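Antitoxin HipB (Escherichia coli, PDB 4Z5H) neutralises the toxin HipA and, as a homodimer, binds and bends operator DNA to repress the hipBA operon. Local coordinates at residues Met15-Val18 and Arg19-Gly23; Ala38-Ser41 and Asn42-Asn46; Thr51-Thr54 and Phe55-Leu59. The protein carries 1 engineered substitution. All coordinates share one frame; numbering follows the deposited sequence.

Contact 1. Residues Met15-Val18 and Arg19-Gly23; sequences MKLV and RQQNG. With nucleotides of chain B.
Met15 O receives Arg19 N at 3.1 Å in the last two turns of helix 8-21, whose end enters the helix-turn-helix segment 19-45 and closes in a Schellman motif at Gly23. The Met15 side chain points into the core, packing on Phe43 and Phe55.

Lys16 shows how one residue can serve both backbone and surface. Its carbonyl oxygen accepts from Gln20 N, while its fully extended side chain lays Lys16 CE against Gln20 NE2 at 3.4 Å. It also runs past the guanidinium of Arg19, one face of which lies under Gln20 CG. A bend at chi3 (77°) turns that group toward the DNA, and Arg19 NH2 donates from the guanidinium edge to OP1 of DT2 of chain B at 2.9 Å. Glu44, through a salt bridge to NE, and Trp24 O, through NH2, further fix its rotation.

Leu17 passes the Gln21 side chain at an angle, with Leu17 CG 3.8 Å from NE2 of the Gln21 amide, while in the backbone Gln21 N bonds to Leu17 O.

Val18 closes the series. Its carbonyl oxygen is gripped twice by Asn22, from opposite faces of the carbonyl plane: the backbone N of Asn22 stands at 3.1 Å from Val18 O, and Asn22 ND2, with Val18 O nearly in its amide plane, makes a straight bond (169°) of 2.9 Å.

Contact 2. Residues Ala38-Ser41 and Asn42-Asn46; sequences ATIS and NFENN. With nucleotides of chain B; nucleotides of chain C.
Asn45 folds its amide back over the carbonyl of Ser41, one turn earlier. Asn45 ND2 lies 3.0 Å from Ser41 O in a bent bond (138°), tilted out of the amide plane, while the backbone N of Asn45 reaches the same oxygen from the opposite face. The fold-back also brings ND2 to a phosphate, where it makes a weak bond to OP2 of DA3 of chain B. Ser41 holds that oxygen more firmly: with OG anti to the backbone N (chi1 169°), the Ser41 hydroxyl OG donates to OP2 of DA3 at 2.7 Å.

This is the recognition helix of the helix-turn-helix motif, and its first turn meets a base edge. Ala38 CB comes within 3.2 Å of O4 of DT4 of chain B, and the methyl C7 of that thymine lies 3.7 Å from Ser41 OG.

A water joins the helix to chain C. It gives its hydrogens to Thr39 O (3.0 Å) and to OP2 of DA13 of chain C, and it accepts from ND2 of Asn42 at 2.9 Å, so a helix carbonyl, an amide and a phosphate are tied together. Asn42 reaches it with CG anti to its own N (chi1 -174°), and its OD1 accepts a weak bond from Asn46 ND2. Thr39 also packs directly on DA13, and its OG1 bonds to a further phosphate.

Away from the DNA, Ile40 packs on Leu29 and Ala30 of helix 26-33, whereas Phe43 packs on Ala12 and Met15 of helix 8-21 and on Ile58 of helix 52-61, and also touches Leu52 of the second subunit.

Contact 3. Residues Thr51-Thr54 and Phe55-Leu59; sequences TLTT and FFKIL. With nucleotides of chain C.
The N-terminal cap of helix 52-61, whose first turn closes with Phe55 N on Thr51 O at 3.1 Å, doubles as a phosphate-binding site. Thr51 is the N-cap residue. Thr51 OG1, set between the backbone N and the carbonyl carbon (chi1 69°), accepts from Thr54 N at 3.2 Å in a fairly straight bond (162°) and donates to OP1 of DA13 of chain C at 2.9 Å. OP1 of DA13 also receives Thr51 N at 3.2 Å. A short bond of 2.5 Å brings Thr54 OG1 to OP1 of DA13 as well. Three donors therefore grip one oxygen, and the partial positive charge of a helix N-terminus would be expected to strengthen their hold.

Such a cap illustrates how a Cro/C1-type domain can hold the DNA backbone with a helix outside the helix-turn-helix itself. Further along, side chains one turn apart run side by side. The methyl CG2 of Thr54 rests 3.7 Å from CD1 of Ile58, in the same turn as the bond from Ile58 N to Thr54 O. On the neighbouring flank, CG2 of Thr53 lies 3.8 Å from CE of the extended Lys57, while Thr53 OG1 bonds to Asp48 O of the second subunit.

Phe56 brings the edge of its ring to Leu52 O, with Phe56 CD2 3.3 Å from that oxygen, and CE2 of Phe55 stands over the rim of one Phe56 face. Phe55 itself packs on Leu11 and Met15 of helix 8-21, and Phe56 touches Met66 of strand 64-70 and Tyr6 of the second subunit.

How the contacts relate
The three contacts follow one another along the chain and meet in a shared core. Contacts 1 and 3 lie on opposite sides of the chain's centre, their own centres about 16 Å apart, yet Met15 of contact 1 reaches both others: its SD is 3.5 Å from Phe43 CZ of contact 2 and 3.6 Å from Phe55 CE1 of contact 3. A salt bridge from Arg19 NE to Glu44 OE2 (2.7 Å) also ties contact 1 to contact 2. Thr39 CG2 meets Thr54 CG2 at 3.7 Å between contacts 2 and 3. Contacts 1 and 2 hold successive phosphates of chain B; contacts 2 and 3 share the DA13 phosphate of chain C, one through water to OP2, the other directly to OP1.

Contact 1. Residues Met15-Val18 and Arg19-Gly23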
loop_
_atom_site.group_PDB
_atom_site.type_symbol
_atom_site.label_atom_id
_atom_site.label_comp_id
_atom_site.label_asym_id
_atom_site.label_seq_id
_atom_site.Cartn_x
_atom_site.Cartn_y
_atom_site.Cartn_z
ATOM N N MET A 15 7.756 -4.905 -6.361
ATOM C CA MET A 15 8.728 -3.917 -5.966
ATOM C C MET A 15 10.182 -4.394 -5.962
ATOM O O MET A 15 11.054 -3.656 -6.318
ATOM C CB MET A 15 8.329 -3.238 -4.682
ATOM C CG MET A 15 7.116 -2.363 -4.896
ATOM S SD MET A 15 6.362 -1.791 -3.401
ATOM C CE MET A 15 7.531 -0.560 -2.909
ATOM N N LYS A 16 10.395 -5.631 -5.538
ATOM C CA LYS A 16 11.707 -6.257 -5.576
ATOM C C LYS A 16 12.174 -6.369 -7.026
ATOM O O LYS A 16 13.308 -6.121 -7.333
ATOM C CB LYS A 16 11.675 -7.628 -4.926
ATOM C CG LYS A 16 13.004 -8.362 -4.928
ATOM C CD LYS A 16 12.911 -9.698 -4.220
ATOM C CE LYS A 16 14.202 -10.497 -4.292
ATOM N NZ LYS A 16 14.160 -11.681 -3.419
ATOM N N LEU A 17 11.255 -6.730 -7.906
ATOM C CA LEU A 17 11.570 -6.871 -9.307
ATOM C C LEU A 17 12.040 -5.547 -9.885
ATOM O O LEU A 17 13.013 -5.510 -10.589
ATOM C CB LEU A 17 10.373 -7.409 -10.073
ATOM C CG LEU A 17 10.561 -7.703 -11.562
ATOM C CD1 LEU A 17 11.724 -8.646 -11.809
ATOM C CD2 LEU A 17 9.282 -8.267 -12.161
ATOM N N VAL A 18 11.370 -4.461 -9.524
ATOM C CA VAL A 18 11.785 -3.150 -9.955
ATOM C C VAL A 18 13.178 -2.821 -9.420
ATOM O O VAL A 18 14.001 -2.293 -10.143
ATOM C CB VAL A 18 10.779 -2.045 -9.553
ATOM C CG1 VAL A 18 11.344 -0.682 -9.876
ATOM C CG2 VAL A 18 9.440 -2.242 -10.243
ATOM N N ARG A 19 13.433 -3.145 -8.164
ATOM C CA ARG A 19 14.732 -2.867 -7.609
ATOM C C ARG A 19 15.820 -3.635 -8.367
ATOM O O ARG A 19 16.783 -3.063 -8.788
ATOM C CB ARG A 19 14.776 -3.252 -6.140
ATOM C CG ARG A 19 16.157 -3.224 -5.537
ATOM C CD ARG A 19 16.153 -3.502 -4.059
ATOM N NE ARG A 19 15.980 -4.896 -3.708
ATOM C CZ ARG A 19 16.908 -5.836 -3.802
ATOM N NH1 ARG A 19 16.631 -7.055 -3.411
ATOM N NH2 ARG A 19 18.116 -5.553 -4.251
ATOM N N GLN A 20 15.602 -4.916 -8.571
ATOM C CA GLN A 20 16.554 -5.749 -9.268
ATOM C C GLN A 20 16.760 -5.331 -10.734
ATOM O O GLN A 20 17.861 -5.299 -11.203
ATOM C CB GLN A 20 16.152 -7.201 -9.149
ATOM C CG GLN A 20 16.346 -7.776 -7.764
ATOM C CD GLN A 20 15.934 -9.224 -7.670
ATOM O OE1 GLN A 20 15.104 -9.687 -8.423
ATOM N NE2 GLN A 20 16.531 -9.940 -6.749
ATOM N N GLN A 21 15.688 -4.971 -11.418
ATOM C CA GLN A 21 15.728 -4.551 -12.816
ATOM C C GLN A 21 16.574 -3.311 -12.993
ATOM O O GLN A 21 17.232 -3.155 -13.980
ATOM C CB GLN A 21 14.329 -4.282 -13.361
ATOM C CG GLN A 21 13.645 -5.509 -13.911
ATOM C CD GLN A 21 12.165 -5.310 -14.201
ATOM O OE1 GLN A 21 11.558 -4.315 -13.819
ATOM N NE2 GLN A 21 11.587 -6.274 -14.880
ATOM N N ASN A 22 16.532 -2.436 -12.008
ATOM C CA ASN A 22 17.307 -1.231 -12.004
ATOM C C ASN A 22 18.709 -1.394 -11.425
ATOM O O ASN A 22 19.464 -0.455 -11.388
ATOM C CB ASN A 22 16.542 -0.124 -11.277
ATOM C CG ASN A 22 15.433 0.449 -12.117
ATOM O OD1 ASN A 22 15.663 1.299 -12.945
ATOM N ND2 ASN A 22 14.245 -0.050 -11.942
ATOM N N GLY A 23 19.029 -2.592 -10.970
ATOM C CA GLY A 23 20.294 -2.867 -10.318
ATOM C C GLY A 23 20.591 -2.183 -8.991
ATOM O O GLY A 23 21.727 -1.966 -8.667
ATOM P P DT B 2 21.151 -6.933 -2.518
ATOM O OP1 DT B 2 20.355 -7.331 -3.651
ATOM O OP2 DT B 2 21.054 -5.583 -2.018
ATOM O "O5'" DT B 2 20.848 -7.886 -1.295
ATOM C "C5'" DT B 2 20.932 -9.304 -1.418
ATOM C "C4'" DT B 2 20.708 -9.965 -0.079
ATOM O "O4'" DT B 2 21.863 -9.786 0.770
ATOM C "C3'" DT B 2 19.505 -9.460 0.723
ATOM O "O3'" DT B 2 18.890 -10.589 1.327
ATOM C "C2'" DT B 2 20.145 -8.646 1.829
ATOM C "C1'" DT B 2 21.417 -9.442 2.059
ATOM N N1 DT B 2 22.513 -8.758 2.760
ATOM C C2 DT B 2 23.359 -9.511 3.542
ATOM O O2 DT B 2 23.249 -10.713 3.676
ATOM N N3 DT B 2 24.338 -8.795 4.175
ATOM C C4 DT B 2 24.559 -7.437 4.100
ATOM O O4 DT B 2 25.483 -6.938 4.720
ATOM C C5 DT B 2 23.623 -6.705 3.279
ATOM C C7 DT B 2 23.787 -5.226 3.133
ATOM C C6 DT B 2 22.665 -7.395 2.651
#

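Contact 2. Residues Ala38-Ser41 and Asn42-Asn46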
loop_
_atom_site.group_PDB
_atom_site.type_symbol
_atom_site.label_atom_id
_atom_site.label_comp_id
_atom_site.label_asym_id
_atom_site.label_seq_id
_atom_site.Cartn_x
_atom_site.Cartn_y
_atom_site.Cartn_z
ATOM N N ALA A 38 17.726 -3.738 6.755
ATOM C CA ALA A 38 17.039 -4.873 7.321
ATOM C C ALA A 38 15.539 -4.730 7.103
ATOM O O ALA A 38 14.871 -5.679 6.836
ATOM C CB ALA A 38 17.354 -5.012 8.792
ATOM N N THR A 39 15.052 -3.509 7.208
ATOM C CA THR A 39 13.650 -3.208 6.996
ATOM C C THR A 39 13.219 -3.513 5.558
ATOM O O THR A 39 12.183 -4.090 5.325
ATOM C CB THR A 39 13.342 -1.738 7.326
ATOM O OG1 THR A 39 13.701 -1.463 8.673
ATOM C CG2 THR A 39 11.869 -1.422 7.099
ATOM N N ILE A 40 14.044 -3.130 4.604
ATOM C CA ILE A 40 13.767 -3.452 3.220
ATOM C C ILE A 40 13.767 -4.975 3.012
ATOM O O ILE A 40 12.925 -5.512 2.330
ATOM C CB ILE A 40 14.717 -2.727 2.244
ATOM C CG1 ILE A 40 14.511 -1.212 2.316
ATOM C CG2 ILE A 40 14.529 -3.239 0.831
ATOM C CD1 ILE A 40 15.452 -0.424 1.454
ATOM N N SER A 41 14.706 -5.662 3.636
ATOM C CA SER A 41 14.744 -7.104 3.521
ATOM C C SER A 41 13.447 -7.700 4.109
ATOM O O SER A 41 12.858 -8.574 3.532
ATOM C CB SER A 41 15.986 -7.681 4.189
ATOM O OG SER A 41 15.910 -9.065 4.301
ATOM N N ASN A 42 13.005 -7.187 5.237
ATOM C CA ASN A 42 11.771 -7.661 5.832
ATOM C C ASN A 42 10.571 -7.399 4.918
ATOM O O ASN A 42 9.725 -8.237 4.813
ATOM C CB ASN A 42 11.528 -7.099 7.233
ATOM C CG ASN A 42 10.305 -7.709 7.913
ATOM O OD1 ASN A 42 10.356 -8.803 8.425
ATOM N ND2 ASN A 42 9.204 -6.998 7.889
ATOM N N PHE A 43 10.534 -6.244 4.259
ATOM C CA PHE A 43 9.441 -5.931 3.362
ATOM C C PHE A 43 9.387 -6.912 2.191
ATOM O O PHE A 43 8.351 -7.431 1.892
ATOM C CB PHE A 43 9.557 -4.496 2.826
ATOM C CG PHE A 43 8.699 -4.214 1.614
ATOM C CD1 PHE A 43 7.326 -4.167 1.711
ATOM C CD2 PHE A 43 9.267 -4.049 0.376
ATOM C CE1 PHE A 43 6.550 -3.923 0.593
ATOM C CE2 PHE A 43 8.505 -3.795 -0.739
ATOM C CZ PHE A 43 7.143 -3.731 -0.636
ATOM N N GLU A 44 10.523 -7.137 1.553
ATOM C CA GLU A 44 10.593 -7.996 0.382
ATOM C C GLU A 44 10.194 -9.443 0.707
ATOM O O GLU A 44 9.539 -10.085 -0.062
ATOM C CB GLU A 44 11.967 -7.900 -0.288
ATOM C CG GLU A 44 12.218 -6.554 -0.954
ATOM C CD GLU A 44 13.476 -6.500 -1.817
ATOM O OE1 GLU A 44 14.312 -7.396 -1.729
ATOM O OE2 GLU A 44 13.600 -5.552 -2.586
ATOM N N ASN A 45 10.605 -9.925 1.861
ATOM C CA ASN A 45 10.369 -11.302 2.241
ATOM C C ASN A 45 9.179 -11.586 3.137
ATOM O O ASN A 45 8.613 -12.639 3.082
ATOM C CB ASN A 45 11.646 -11.898 2.815
ATOM C CG ASN A 45 12.756 -11.879 1.812
ATOM O OD1 ASN A 45 12.700 -12.586 0.830
ATOM N ND2 ASN A 45 13.730 -11.023 2.020
ATOM N N ASN A 46 8.840 -10.630 3.968
ATOM C CA ASN A 46 7.818 -10.801 4.947
ATOM C C ASN A 46 6.889 -9.569 4.993
ATOM O O ASN A 46 6.757 -8.949 6.017
ATOM C CB ASN A 46 8.521 -11.018 6.276
ATOM C CG ASN A 46 7.602 -11.512 7.352
ATOM O OD1 ASN A 46 6.695 -12.271 7.095
ATOM N ND2 ASN A 46 7.837 -11.074 8.566
ATOM P P DA B 3 17.345 -10.825 1.278
ATOM O OP1 DA B 3 17.005 -11.289 -0.038
ATOM O OP2 DA B 3 16.682 -9.649 1.811
ATOM O "O5'" DA B 3 17.173 -12.008 2.308
ATOM C "C5'" DA B 3 17.916 -13.226 2.150
ATOM C "C4'" DA B 3 18.444 -13.730 3.473
ATOM O "O4'" DA B 3 19.503 -12.880 3.964
ATOM C "C3'" DA B 3 17.424 -13.846 4.605
ATOM O "O3'" DA B 3 17.648 -15.099 5.241
ATOM C "C2'" DA B 3 17.757 -12.670 5.500
ATOM C "C1'" DA B 3 19.251 -12.518 5.298
ATOM N N9 DA B 3 19.770 -11.170 5.494
ATOM C C8 DA B 3 19.245 -9.994 5.031
ATOM N N7 DA B 3 19.945 -8.938 5.361
ATOM C C5 DA B 3 21.017 -9.457 6.070
ATOM C C6 DA B 3 22.125 -8.853 6.692
ATOM N N6 DA B 3 22.347 -7.541 6.701
ATOM N N1 DA B 3 22.998 -9.658 7.330
ATOM C C2 DA B 3 22.777 -10.973 7.323
ATOM N N3 DA B 3 21.772 -11.656 6.790
ATOM C C4 DA B 3 20.919 -10.830 6.164
ATOM P P DT B 4 16.711 -15.632 6.381
ATOM O OP1 DT B 4 16.761 -17.083 6.327
ATOM O OP2 DT B 4 15.431 -14.958 6.296
ATOM O "O5'" DT B 4 17.427 -15.120 7.697
ATOM C "C5'" DT B 4 18.783 -15.482 7.959
ATOM C "C4'" DT B 4 19.319 -14.731 9.152
ATOM O "O4'" DT B 4 19.715 -13.401 8.783
ATOM C "C3'" DT B 4 18.352 -14.570 10.325
ATOM O "O3'" DT B 4 18.807 -15.446 11.351
ATOM C "C2'" DT B 4 18.496 -13.114 10.729
ATOM C "C1'" DT B 4 19.689 -12.620 9.943
ATOM N N1 DT B 4 19.622 -11.210 9.545
ATOM C C2 DT B 4 20.668 -10.395 9.902
ATOM O O2 DT B 4 21.640 -10.794 10.511
ATOM N N3 DT B 4 20.535 -9.087 9.512
ATOM C C4 DT B 4 19.486 -8.528 8.812
ATOM O O4 DT B 4 19.511 -7.340 8.526
ATOM C C5 DT B 4 18.421 -9.444 8.467
ATOM C C7 DT B 4 17.240 -8.932 7.704
ATOM C C6 DT B 4 18.543 -10.722 8.844
ATOM P P DA C 13 8.210 -2.080 9.345
ATOM O OP1 DA C 13 7.482 -1.131 8.511
ATOM O OP2 DA C 13 8.911 -3.193 8.728
ATOM O "O5'" DA C 13 9.241 -1.277 10.241
ATOM C "C5'" DA C 13 8.846 -0.096 10.950
ATOM C "C4'" DA C 13 9.972 0.367 11.843
ATOM O "O4'" DA C 13 10.098 -0.529 12.967
ATOM C "C3'" DA C 13 11.344 0.406 11.162
ATOM O "O3'" DA C 13 11.893 1.714 11.283
ATOM C "C2'" DA C 13 12.162 -0.629 11.911
ATOM C "C1'" DA C 13 11.466 -0.690 13.253
ATOM N N9 DA C 13 11.636 -1.958 13.953
ATOM C C8 DA C 13 11.635 -3.220 13.418
ATOM N N7 DA C 13 11.835 -4.168 14.298
ATOM C C5 DA C 13 11.983 -3.483 15.495
ATOM C C6 DA C 13 12.225 -3.917 16.808
ATOM N N6 DA C 13 12.356 -5.197 17.153
ATOM N N1 DA C 13 12.326 -2.977 17.771
ATOM C C2 DA C 13 12.196 -1.692 17.427
ATOM N N3 DA C 13 11.966 -1.160 16.229
ATOM C C4 DA C 13 11.870 -2.121 15.296
HETATM O O HOH W 1 9.500 -4.389 6.560
#

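Contact 3. Residues Thr51-Thr54 and Phe55-Leu59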
loop_
_atom_site.group_PDB
_atom_site.type_symbol
_atom_site.label_atom_id
_atom_site.label_comp_id
_atom_site.label_asym_id
_atom_site.label_seq_id
_atom_site.Cartn_x
_atom_site.Cartn_y
_atom_site.Cartn_z
ATOM N N THR A 51 4.495 -1.748 7.646
ATOM C CA THR A 51 3.704 -0.534 7.739
ATOM C C THR A 51 3.545 0.240 6.426
ATOM O O THR A 51 4.383 0.179 5.556
ATOM C CB THR A 51 4.236 0.424 8.813
ATOM O OG1 THR A 51 5.497 0.952 8.411
ATOM C CG2 THR A 51 4.341 -0.271 10.153
ATOM N N LEU A 52 2.478 1.004 6.337
ATOM C CA LEU A 52 2.189 1.801 5.173
ATOM C C LEU A 52 3.330 2.810 4.961
ATOM O O LEU A 52 3.699 3.066 3.851
ATOM C CB LEU A 52 0.836 2.498 5.285
ATOM C CG LEU A 52 -0.413 1.641 5.101
ATOM C CD1 LEU A 52 -1.691 2.429 5.095
ATOM C CD2 LEU A 52 -0.320 0.790 3.854
ATOM N N THR A 53 3.866 3.344 6.051
ATOM C CA THR A 53 4.951 4.299 5.990
ATOM C C THR A 53 6.194 3.686 5.342
ATOM O O THR A 53 6.789 4.280 4.483
ATOM C CB THR A 53 5.308 4.841 7.394
ATOM O OG1 THR A 53 4.246 5.656 7.872
ATOM C CG2 THR A 53 6.565 5.662 7.363
ATOM N N THR A 54 6.543 2.483 5.743
ATOM C CA THR A 54 7.670 1.814 5.139
ATOM C C THR A 54 7.410 1.612 3.645
ATOM O O THR A 54 8.258 1.901 2.843
ATOM C CB THR A 54 7.972 0.478 5.829
ATOM O OG1 THR A 54 8.470 0.725 7.141
ATOM C CG2 THR A 54 8.985 -0.311 5.046
ATOM N N PHE A 55 6.205 1.197 3.293
ATOM C CA PHE A 55 5.872 0.950 1.908
ATOM C C PHE A 55 6.046 2.220 1.067
ATOM O O PHE A 55 6.720 2.182 0.072
ATOM C CB PHE A 55 4.431 0.442 1.826
ATOM C CG PHE A 55 3.784 0.590 0.477
ATOM C CD1 PHE A 55 4.397 0.129 -0.669
ATOM C CD2 PHE A 55 2.554 1.193 0.362
ATOM C CE1 PHE A 55 3.794 0.258 -1.892
ATOM C CE2 PHE A 55 1.938 1.330 -0.866
ATOM C CZ PHE A 55 2.563 0.861 -1.994
ATOM N N PHE A 56 5.495 3.342 1.510
ATOM C CA PHE A 56 5.608 4.578 0.754
ATOM C C PHE A 56 7.037 5.097 0.596
ATOM O O PHE A 56 7.381 5.611 -0.419
ATOM C CB PHE A 56 4.611 5.647 1.203
ATOM C CG PHE A 56 3.230 5.428 0.665
ATOM C CD1 PHE A 56 2.910 5.784 -0.629
ATOM C CD2 PHE A 56 2.267 4.818 1.435
ATOM C CE1 PHE A 56 1.652 5.552 -1.135
ATOM C CE2 PHE A 56 1.001 4.586 0.939
ATOM C CZ PHE A 56 0.692 4.944 -0.346
ATOM N N LYS A 57 7.844 4.932 1.623
ATOM C CA LYS A 57 9.230 5.334 1.578
ATOM C C LYS A 57 10.018 4.540 0.534
ATOM O O LYS A 57 10.740 5.102 -0.242
ATOM C CB LYS A 57 9.861 5.211 2.953
ATOM C CG LYS A 57 9.405 6.294 3.906
ATOM C CD LYS A 57 10.088 6.202 5.246
ATOM C CE LYS A 57 9.727 7.392 6.109
ATOM N NZ LYS A 57 10.279 7.220 7.454
ATOM N N ILE A 58 9.821 3.230 0.532
ATOM C CA ILE A 58 10.440 2.346 -0.439
ATOM C C ILE A 58 9.968 2.686 -1.854
ATOM O O ILE A 58 10.758 2.764 -2.757
ATOM C CB ILE A 58 10.242 0.856 -0.097
ATOM C CG1 ILE A 58 10.952 0.521 1.212
ATOM C CG2 ILE A 58 10.809 -0.024 -1.187
ATOM C CD1 ILE A 58 10.601 -0.809 1.811
ATOM N N LEU A 59 8.687 2.983 -2.001
ATOM C CA LEU A 59 8.142 3.346 -3.282
ATOM C C LEU A 59 8.866 4.572 -3.811
ATOM O O LEU A 59 9.263 4.583 -4.942
ATOM C CB LEU A 59 6.682 3.730 -3.131
ATOM C CG LEU A 59 5.494 2.944 -3.621
ATOM C CD1 LEU A 59 4.264 3.824 -3.675
ATOM C CD2 LEU A 59 5.690 2.139 -4.887
ATOM P P DA C 13 8.210 -2.080 9.345
ATOM O OP1 DA C 13 7.482 -1.131 8.511
ATOM O OP2 DA C 13 8.911 -3.193 8.728
ATOM O "O5'" DA C 13 9.241 -1.277 10.241
ATOM C "C5'" DA C 13 8.846 -0.096 10.950
ATOM C "C4'" DA C 13 9.972 0.367 11.843
ATOM O "O4'" DA C 13 10.098 -0.529 12.967
ATOM C "C3'" DA C 13 11.344 0.406 11.162
ATOM O "O3'" DA C 13 11.893 1.714 11.283
ATOM C "C2'" DA C 13 12.162 -0.629 11.911
ATOM C "C1'" DA C 13 11.466 -0.690 13.253
ATOM N N9 DA C 13 11.636 -1.958 13.953
ATOM C C8 DA C 13 11.635 -3.220 13.418
ATOM N N7 DA C 13 11.835 -4.168 14.298
ATOM C C5 DA C 13 11.983 -3.483 15.495
ATOM C C6 DA C 13 12.225 -3.917 16.808
ATOM N N6 DA C 13 12.356 -5.197 17.153
ATOM N N1 DA C 13 12.326 -2.977 17.771
ATOM C C2 DA C 13 12.196 -1.692 17.427
ATOM N N3 DA C 13 11.966 -1.160 16.229
ATOM C C4 DA C 13 11.870 -2.121 15.296
#